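Side-chain contacts in outer membrane protein Omp121 (Bacteroides thetaiotaomicron, PDB 5FQ8), which probably imports a nutrient across the bacterial outer membrane as a calcium-binding receptor of the TonB-dependent family: residues B[617-620]-B[621-625]; B[913-916]-B[917-920]; B[531-534]-B[535-538]. All coordinates share one frame; numbering follows the deposited sequence.

Interaction 1 (B[617-620]-B[621-625])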
ATOM      1  N   GLY B 617      -4.003  -1.381  18.151  1.00 23.39           N
ATOM      2  CA  GLY B 617      -3.243  -2.009  17.092  1.00 23.42           C
ATOM      3  C   GLY B 617      -3.999  -3.151  16.463  1.00 24.54           C
ATOM      4  O   GLY B 617      -5.176  -3.369  16.739  1.00 23.50           O
ATOM      5  N   SER B 618      -3.295  -3.874  15.594  1.00 23.60           N
ATOM      6  CA  SER B 618      -3.805  -5.111  15.031  1.00 23.75           C
ATOM      7  C   SER B 618      -2.689  -6.138  14.892  1.00 24.01           C
ATOM      8  O   SER B 618      -1.504  -5.826  14.987  1.00 24.05           O
ATOM      9  CB  SER B 618      -4.459  -4.881  13.677  1.00 39.21           C
ATOM     10  OG  SER B 618      -5.570  -4.033  13.793  1.00 41.26           O
ATOM     11  N   LEU B 619      -3.107  -7.382  14.693  1.00 24.23           N
ATOM     12  CA  LEU B 619      -2.251  -8.478  14.265  1.00 24.55           C
ATOM     13  C   LEU B 619      -2.957  -9.100  13.084  1.00 24.54           C
ATOM     14  O   LEU B 619      -4.028  -9.690  13.233  1.00 24.63           O
ATOM     15  CB  LEU B 619      -2.031  -9.506  15.371  1.00 30.02           C
ATOM     16  CG  LEU B 619      -1.004 -10.598  15.084  1.00 25.31           C
ATOM     17  CD1 LEU B 619       0.325  -9.939  14.955  1.00 25.14           C
ATOM     18  CD2 LEU B 619      -0.973 -11.620  16.186  1.00 25.53           C
ATOM     19  N   THR B 620      -2.381  -8.958  11.915  1.00 24.51           N
ATOM     20  CA  THR B 620      -3.087  -9.339  10.714  1.00 30.70           C
ATOM     21  C   THR B 620      -2.313 -10.403   9.969  1.00 33.82           C
ATOM     22  O   THR B 620      -1.090 -10.493  10.073  1.00 40.15           O
ATOM     23  CB  THR B 620      -3.298  -8.147   9.815  1.00 36.99           C
ATOM     24  OG1 THR B 620      -4.033  -8.552   8.659  1.00 52.32           O
ATOM     25  CG2 THR B 620      -1.987  -7.634   9.373  1.00 33.25           C
ATOM     26  N   PHE B 621      -3.039 -11.208   9.221  1.00 46.43           N
ATOM     27  CA  PHE B 621      -2.398 -12.141   8.336  1.00 25.29           C
ATOM     28  C   PHE B 621      -2.093 -11.423   7.026  1.00 25.16           C
ATOM     29  O   PHE B 621      -2.704 -10.404   6.719  1.00 24.86           O
ATOM     30  CB  PHE B 621      -3.276 -13.379   8.147  1.00 25.58           C
ATOM     31  CG  PHE B 621      -3.054 -14.429   9.204  1.00 25.90           C
ATOM     32  CD1 PHE B 621      -3.635 -14.323  10.447  1.00 25.83           C
ATOM     33  CD2 PHE B 621      -2.229 -15.499   8.962  1.00 26.28           C
ATOM     34  CE1 PHE B 621      -3.413 -15.275  11.409  1.00 26.16           C
ATOM     35  CE2 PHE B 621      -2.010 -16.450   9.922  1.00 26.61           C
ATOM     36  CZ  PHE B 621      -2.600 -16.336  11.146  1.00 26.55           C
ATOM     37  N   PRO B 622      -1.126 -11.938   6.256  1.00 31.92           N
ATOM     38  CA  PRO B 622      -0.312 -13.135   6.454  1.00 25.81           C
ATOM     39  C   PRO B 622       0.711 -13.096   7.572  1.00 25.88           C
ATOM     40  O   PRO B 622       1.315 -12.078   7.867  1.00 25.67           O
ATOM     41  CB  PRO B 622       0.397 -13.286   5.110  1.00 26.01           C
ATOM     42  CG  PRO B 622       0.354 -11.973   4.494  1.00 25.68           C
ATOM     43  CD  PRO B 622      -0.941 -11.400   4.900  1.00 33.76           C
ATOM     44  N   LEU B 623       0.867 -14.266   8.175  1.00 31.32           N
ATOM     45  CA  LEU B 623       1.867 -14.591   9.178  1.00 46.98           C
ATOM     46  C   LEU B 623       2.127 -16.090   9.058  1.00 46.57           C
ATOM     47  O   LEU B 623       1.177 -16.859   8.952  1.00 56.31           O
ATOM     48  CB  LEU B 623       1.367 -14.290  10.591  1.00 26.28           C
ATOM     49  CG  LEU B 623       0.912 -12.970  11.185  1.00 25.85           C
ATOM     50  CD1 LEU B 623      -0.092 -13.295  12.256  1.00 25.86           C
ATOM     51  CD2 LEU B 623       2.081 -12.264  11.790  1.00 25.82           C
ATOM     52  N   GLY B 624       3.374 -16.534   9.003  1.00 37.05           N
ATOM     53  CA  GLY B 624       4.503 -15.749   8.586  1.00 32.06           C
ATOM     54  C   GLY B 624       4.851 -16.487   7.308  1.00 36.26           C
ATOM     55  O   GLY B 624       5.471 -17.550   7.331  1.00 27.98           O
ATOM     56  N   GLY B 625       4.404 -15.932   6.192  1.00 27.31           N
ATOM     57  CA  GLY B 625       4.397 -16.626   4.935  1.00 27.60           C
ATOM     58  C   GLY B 625       3.132 -17.394   4.686  1.00 27.66           C
ATOM     59  O   GLY B 625       2.969 -17.958   3.601  1.00 33.66           O
TER
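Thr620 and Phe621 meet where a small two-stranded antiparallel hairpin, 611-614 with 617-620, runs out into a loop. The pair lies within the long excursion between barrel strands 582-596 and 643-656, so it illustrates how an irregular loop is tied to the strand that feeds it. At Phe621 the tie is polar: Thr620 OG1 donates to Phe621 O over 3.0 Å. The threonine hydroxyl stands anti to the Thr620 nitrogen (chi1 -178°), beside the carbonyl carbon, and can therefore follow the chain forward. It meets the acceptor with a C=O...donor angle of 125°, tilted 20° out of the carbonyl plane. The Phe621 side chain leaves the backbone away from the strand, though its CB still touches it, and an apolar side chain of another protein chain packs on the ring. Next comes Pro622, joined to Phe621 through a cis peptide bond that bends the chain sharply and turns the proline ring away from the strand. Thr620 O and Pro622 O each accept a hydrogen bond from a basic side chain of that other protein chain, so the bend offers two carbonyl groups to a partner. The bend also returns the chain to the strand at Leu623, whose side chain sets out toward 617-620. Leu623 CG packs against Thr620 O at 3.4 Å. Its CD1 methyl sits over the centre of the Phe621 ring, 3.9 Å above the plane. The same methyl also meets Leu619, the two side chains crossing at about a right angle, with Leu623 CD1 4.0 Å from Leu619 CG.

Interaction 2 (B[913-916]-B[917-920])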
ATOM      1  N   GLY B 913     -28.943  43.680   2.786  1.00 32.12           N
ATOM      2  CA  GLY B 913     -28.936  43.794   1.335  1.00 32.35           C
ATOM      3  C   GLY B 913     -29.337  45.178   0.865  1.00 33.11           C
ATOM      4  O   GLY B 913     -30.268  45.778   1.405  1.00 34.12           O
ATOM      5  N   TRP B 914     -28.629  45.679  -0.146  1.00 33.31           N
ATOM      6  CA  TRP B 914     -28.968  46.945  -0.792  1.00 34.08           C
ATOM      7  C   TRP B 914     -29.134  46.759  -2.298  1.00 34.62           C
ATOM      8  O   TRP B 914     -28.153  46.743  -3.037  1.00 34.19           O
ATOM      9  CB  TRP B 914     -27.923  48.010  -0.513  1.00 51.61           C
ATOM     10  CG  TRP B 914     -28.286  49.303  -1.136  1.00 35.12           C
ATOM     11  CD1 TRP B 914     -29.519  49.690  -1.540  1.00 35.67           C
ATOM     12  CD2 TRP B 914     -27.405  50.383  -1.446  1.00 35.53           C
ATOM     13  NE1 TRP B 914     -29.469  50.942  -2.081  1.00 36.40           N
ATOM     14  CE2 TRP B 914     -28.180  51.394  -2.031  1.00 36.33           C
ATOM     15  CE3 TRP B 914     -26.035  50.591  -1.284  1.00 35.34           C
ATOM     16  CZ2 TRP B 914     -27.634  52.600  -2.453  1.00 36.94           C
ATOM     17  CZ3 TRP B 914     -25.493  51.790  -1.707  1.00 35.94           C
ATOM     18  CH2 TRP B 914     -26.291  52.776  -2.283  1.00 36.73           C
ATOM     19  N   ASP B 915     -30.377  46.657  -2.751  1.00 38.34           N
ATOM     20  CA  ASP B 915     -30.689  46.668  -4.175  1.00 34.98           C
ATOM     21  C   ASP B 915     -30.620  48.105  -4.692  1.00 45.78           C
ATOM     22  O   ASP B 915     -31.371  48.963  -4.227  1.00 40.88           O
ATOM     23  CB  ASP B 915     -32.084  46.085  -4.391  1.00 56.12           C
ATOM     24  CG  ASP B 915     -32.113  45.007  -5.435  1.00 52.16           C
ATOM     25  OD1 ASP B 915     -31.486  45.187  -6.501  1.00 60.67           O
ATOM     26  OD2 ASP B 915     -32.777  43.978  -5.182  1.00 50.65           O
ATOM     27  N   LEU B 916     -29.730  48.379  -5.645  1.00 35.88           N
ATOM     28  CA  LEU B 916     -29.578  49.749  -6.135  1.00 36.64           C
ATOM     29  C   LEU B 916     -30.798  50.171  -6.954  1.00 37.35           C
ATOM     30  O   LEU B 916     -31.356  49.366  -7.701  1.00 37.27           O
ATOM     31  CB  LEU B 916     -28.324  49.900  -6.990  1.00 36.63           C
ATOM     32  CG  LEU B 916     -26.946  49.672  -6.376  1.00 36.08           C
ATOM     33  CD1 LEU B 916     -25.918  50.316  -7.250  1.00 36.42           C
ATOM     34  CD2 LEU B 916     -26.864  50.233  -4.991  1.00 36.03           C
ATOM     35  N   PRO B 917     -31.212  51.429  -6.851  1.00 38.09           N
ATOM     36  CA  PRO B 917     -32.359  51.911  -7.627  1.00 38.84           C
ATOM     37  C   PRO B 917     -32.128  51.812  -9.124  1.00 39.11           C
ATOM     38  O   PRO B 917     -31.103  52.259  -9.642  1.00 39.23           O
ATOM     39  CB  PRO B 917     -32.473  53.370  -7.188  1.00 39.56           C
ATOM     40  CG  PRO B 917     -31.074  53.732  -6.783  1.00 39.29           C
ATOM     41  CD  PRO B 917     -30.587  52.512  -6.079  1.00 38.33           C
ATOM     42  N   LYS B 918     -33.125  51.268  -9.824  1.00 39.29           N
ATOM     43  CA  LYS B 918     -33.021  51.048 -11.259  1.00 39.56           C
ATOM     44  C   LYS B 918     -32.656  52.310 -12.023  1.00 40.37           C
ATOM     45  O   LYS B 918     -32.166  52.220 -13.152  1.00 40.54           O
ATOM     46  CB  LYS B 918     -34.334  50.479 -11.792  1.00 39.81           C
ATOM     47  CG  LYS B 918     -34.300  48.992 -12.129  1.00 44.45           C
ATOM     48  CD  LYS B 918     -33.836  48.121 -10.947  1.00 56.92           C
ATOM     49  CE  LYS B 918     -33.807  46.638 -11.317  1.00 37.61           C
ATOM     50  NZ  LYS B 918     -33.482  45.761 -10.164  1.00 36.78           N
ATOM     51  N   ARG B 919     -32.864  53.483 -11.430  1.00 42.52           N
ATOM     52  CA  ARG B 919     -32.588  54.729 -12.134  1.00 46.88           C
ATOM     53  C   ARG B 919     -31.095  54.978 -12.256  1.00 45.87           C
ATOM     54  O   ARG B 919     -30.631  55.485 -13.279  1.00 49.63           O
ATOM     55  CB  ARG B 919     -33.267  55.895 -11.417  1.00 60.07           C
ATOM     56  CG  ARG B 919     -34.790  55.832 -11.391  1.00 67.64           C
ATOM     57  CD  ARG B 919     -35.323  56.405 -10.086  1.00 70.65           C
ATOM     58  NE  ARG B 919     -35.386  55.389  -9.035  1.00 77.79           N
ATOM     59  CZ  ARG B 919     -35.312  55.643  -7.731  1.00 85.06           C
ATOM     60  NH1 ARG B 919     -35.152  56.886  -7.302  1.00 84.28           N
ATOM     61  NH2 ARG B 919     -35.387  54.652  -6.852  1.00 92.96           N
ATOM     62  N   TRP B 920     -30.324  54.637 -11.224  1.00 49.27           N
ATOM     63  CA  TRP B 920     -28.888  54.883 -11.273  1.00 40.65           C
ATOM     64  C   TRP B 920     -28.227  54.080 -12.370  1.00 40.38           C
ATOM     65  O   TRP B 920     -27.183  54.480 -12.894  1.00 40.57           O
ATOM     66  CB  TRP B 920     -28.233  54.538  -9.941  1.00 42.07           C
ATOM     67  CG  TRP B 920     -28.598  55.447  -8.822  1.00 40.21           C
ATOM     68  CD1 TRP B 920     -29.477  56.482  -8.858  1.00 41.03           C
ATOM     69  CD2 TRP B 920     -28.089  55.400  -7.487  1.00 46.66           C
ATOM     70  NE1 TRP B 920     -29.548  57.082  -7.632  1.00 41.08           N
ATOM     71  CE2 TRP B 920     -28.703  56.435  -6.771  1.00 40.29           C
ATOM     72  CE3 TRP B 920     -27.174  54.580  -6.829  1.00 38.90           C
ATOM     73  CZ2 TRP B 920     -28.433  56.676  -5.436  1.00 40.06           C
ATOM     74  CZ3 TRP B 920     -26.908  54.819  -5.504  1.00 38.67           C
ATOM     75  CH2 TRP B 920     -27.536  55.858  -4.819  1.00 39.25           C
TER
HETATM   76  O   HOH W   1     -30.926  47.151  -9.129  1.00 25.70           O
HETATM   77  O   HOH W   2     -33.619  48.181  -7.640  1.00 15.95           O
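Trp914 and Trp920 touch through the far ends of their indoles, Trp914 CZ2 lying 3.8 Å from Trp920 CZ3. Their planes stand at 83° with the six-membered rings 6.0 Å apart between centroids, an oblique meeting. Two different rotamers bring them together across the turn: CG of Trp914 is anti to its nitrogen (chi1 -178°), reaching forward along the chain, whereas CG of Trp920 is anti to its carbonyl carbon (chi1 -69°), reaching back. Each indole also has an aliphatic group over one face. Leu916 CD2 lies 3.4 Å above the centre of the Trp914 ring, and Pro917 CG lies over that of Trp920. A backbone bond of 3.0 Å from Trp920 N to Pro917 O closes a type I beta turn over 917-920, which carries the second indole.

Lys918 makes the polar part of the contact. It starts away from the strand, then a bend at its second torsion brings NZ back toward Asp915. The charges stay 4.2 Å apart, NZ to OD1, beyond a salt bridge. One water spans the gap, donating to Leu916 O at 2.7 Å and weakly to Asp915 OD1 while accepting from Lys918 NZ; a second water also donates to Leu916 O.

The contact lies on the surface at the end of barrel strand 899-915, which pairs with strands 815-825 and 928-941; Leu916 rests on Val929 of the latter and Lys918 on Ala928.

Interaction 3 (B[531-534]-B[535-538])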
ATOM      1  N   GLU B 531     -54.801  10.765  -7.857  1.00 41.87           N
ATOM      2  CA  GLU B 531     -55.189  12.069  -7.328  1.00 46.93           C
ATOM      3  C   GLU B 531     -56.649  12.341  -7.664  1.00 50.03           C
ATOM      4  O   GLU B 531     -57.001  12.469  -8.842  1.00 40.05           O
ATOM      5  CB  GLU B 531     -54.305  13.173  -7.909  1.00 56.74           C
ATOM      6  CG  GLU B 531     -54.737  14.581  -7.561  1.00 63.99           C
ATOM      7  CD  GLU B 531     -53.731  15.279  -6.680  1.00 71.11           C
ATOM      8  OE1 GLU B 531     -52.613  14.746  -6.527  1.00 75.41           O
ATOM      9  OE2 GLU B 531     -54.060  16.353  -6.137  1.00 72.46           O
ATOM     10  N   GLY B 532     -57.484  12.441  -6.636  1.00 46.52           N
ATOM     11  CA  GLY B 532     -58.887  12.824  -6.785  1.00 51.45           C
ATOM     12  C   GLY B 532     -59.116  14.237  -6.271  1.00 55.22           C
ATOM     13  O   GLY B 532     -58.552  14.633  -5.250  1.00 67.46           O
ATOM     14  N   SER B 533     -59.957  14.987  -6.975  1.00 63.25           N
ATOM     15  CA  SER B 533     -60.143  16.406  -6.708  1.00 41.86           C
ATOM     16  C   SER B 533     -61.591  16.820  -6.950  1.00 42.96           C
ATOM     17  O   SER B 533     -62.170  16.476  -7.982  1.00 43.58           O
ATOM     18  CB  SER B 533     -59.200  17.223  -7.589  1.00 53.04           C
ATOM     19  OG  SER B 533     -59.529  18.594  -7.565  1.00 56.26           O
ATOM     20  N   TRP B 534     -62.175  17.554  -6.000  1.00 43.25           N
ATOM     21  CA  TRP B 534     -63.532  18.091  -6.121  1.00 63.58           C
ATOM     22  C   TRP B 534     -63.513  19.599  -5.892  1.00 63.32           C
ATOM     23  O   TRP B 534     -63.423  20.054  -4.749  1.00 56.98           O
ATOM     24  CB  TRP B 534     -64.485  17.416  -5.139  1.00 59.06           C
ATOM     25  CG  TRP B 534     -65.958  17.701  -5.390  1.00 52.03           C
ATOM     26  CD1 TRP B 534     -66.803  16.984  -6.178  1.00 55.14           C
ATOM     27  CD2 TRP B 534     -66.742  18.777  -4.847  1.00 51.09           C
ATOM     28  NE1 TRP B 534     -68.059  17.537  -6.164  1.00 55.84           N
ATOM     29  CE2 TRP B 534     -68.048  18.642  -5.356  1.00 54.57           C
ATOM     30  CE3 TRP B 534     -66.466  19.838  -3.984  1.00 49.65           C
ATOM     31  CZ2 TRP B 534     -69.072  19.524  -5.030  1.00 55.09           C
ATOM     32  CZ3 TRP B 534     -67.487  20.715  -3.664  1.00 47.21           C
ATOM     33  CH2 TRP B 534     -68.773  20.550  -4.185  1.00 51.99           C
ATOM     34  N   LYS B 535     -63.609  20.366  -6.979  1.00 65.98           N
ATOM     35  CA  LYS B 535     -63.876  21.806  -6.916  1.00 66.39           C
ATOM     36  C   LYS B 535     -62.836  22.542  -6.085  1.00 61.68           C
ATOM     37  O   LYS B 535     -63.161  23.473  -5.349  1.00 59.93           O
ATOM     38  CB  LYS B 535     -65.276  22.098  -6.366  1.00 71.92           C
ATOM     39  CG  LYS B 535     -66.416  21.721  -7.300  1.00 70.05           C
ATOM     40  CD  LYS B 535     -67.741  22.327  -6.857  1.00 67.48           C
ATOM     41  CE  LYS B 535     -68.915  21.710  -7.608  1.00 71.86           C
ATOM     42  NZ  LYS B 535     -70.210  21.926  -6.897  1.00 78.38           N
ATOM     43  N   ASN B 536     -61.583  22.112  -6.180  1.00 70.60           N
ATOM     44  CA  ASN B 536     -60.470  22.795  -5.517  1.00 58.36           C
ATOM     45  C   ASN B 536     -60.720  22.984  -4.022  1.00 55.37           C
ATOM     46  O   ASN B 536     -60.244  23.941  -3.411  1.00 55.64           O
ATOM     47  CB  ASN B 536     -60.184  24.136  -6.194  1.00 67.26           C
ATOM     48  CG  ASN B 536     -59.796  23.967  -7.655  1.00 69.51           C
ATOM     49  OD1 ASN B 536     -59.084  23.026  -8.014  1.00 67.42           O
ATOM     50  ND2 ASN B 536     -60.258  24.878  -8.500  1.00 72.77           N
ATOM     51  N   MET B 537     -61.464  22.060  -3.426  1.00 48.06           N
ATOM     52  CA  MET B 537     -61.855  22.112  -2.027  1.00 43.59           C
ATOM     53  C   MET B 537     -61.475  20.812  -1.333  1.00 42.29           C
ATOM     54  O   MET B 537     -60.948  20.823  -0.214  1.00 41.78           O
ATOM     55  CB  MET B 537     -63.357  22.381  -1.931  1.00 46.04           C
ATOM     56  CG  MET B 537     -63.988  22.403  -0.543  1.00 48.86           C
ATOM     57  SD  MET B 537     -65.780  22.668  -0.653  1.00 50.45           S
ATOM     58  CE  MET B 537     -66.234  22.944   1.047  1.00 52.52           C
ATOM     59  N   LEU B 538     -61.761  19.693  -1.988  1.00 42.48           N
ATOM     60  CA  LEU B 538     -61.435  18.357  -1.504  1.00 42.07           C
ATOM     61  C   LEU B 538     -60.398  17.737  -2.423  1.00 41.41           C
ATOM     62  O   LEU B 538     -60.666  17.499  -3.603  1.00 41.76           O
ATOM     63  CB  LEU B 538     -62.671  17.468  -1.451  1.00 42.92           C
ATOM     64  CG  LEU B 538     -63.581  17.596  -0.242  1.00 51.00           C
ATOM     65  CD1 LEU B 538     -64.877  16.881  -0.529  1.00 48.51           C
ATOM     66  CD2 LEU B 538     -62.915  16.998   0.966  1.00 42.82           C
TER
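Trp534 N donates to Leu538 O over 2.8 Å, from within the carbonyl plane. The return bond, Leu538 N to Trp534 O, is longer at 3.2 Å but nearly straight at the hydrogen, so both backbone groups of Trp534 are engaged across the turn. Trp534 O serves a second donor as well: Met537 N reaches it over 3.1 Å from above the carbonyl plane, 37° out of it. The two amides approach this oxygen from the same face, dividing one acceptor between consecutive residues. Beside them Ser533 CA gives a CA-H...O contact of 3.3 Å to Leu538 O, which thus receives a carbon-bound hydrogen as well as the Trp534 amide.

These bonds define a tight beta hairpin between barrel strands 513-534 and 538-549. Lys535 and Asn536 both take left-handed backbone angles at its tip, close to those of a type I' turn, and Met537 and Leu538 together face Trp534 as a classic beta bulge. Asn536 points away from the preceding strand, and its OD1 accepts a weak hydrogen bond from Tyr539 OH.

The indole of Trp534 packs against two side chains of the same turn. Lys535 runs alongside it in the same direction. With its CG beside the backbone N (chi1 -70°) and the chain extended beyond, the aliphatic part lies along the ring, and CD makes a CH-pi contact 3.5 Å from the centroid of the six-membered ring, 18° off the normal. Met537 instead approaches the rim: its SD lies 4.0 Å from Trp534 CZ3, near the ring plane, a Met-aromatic contact. Phe472 of the neighbouring strand meets the same indole edge-to-face, while Trp534 CB rests 4.1 Å from Leu538 CB on one side of the hairpin.

In the fold
All three contacts occur where a strand gives way to a loop, yet their surroundings set their chemistry. Interaction 1 is buried in an excursion outside the barrel wall, where another protein chain takes up its carbonyls and packs against it. Interactions 2 and 3 lie on the surface at barrel strand ends, about 34 Å apart between nearest atoms, untouched by other protein chains of the assembly. Both use tryptophan: in 531-538 three backbone hydrogen bonds, two of them sharing one acceptor, fix the turn, whereas between the segments of 913-920 the contact is apolar packing and water bridges. Interaction 1 lies across the chain's centre, its nearest atoms about 54 and 55 Å from those of interactions 2 and 3.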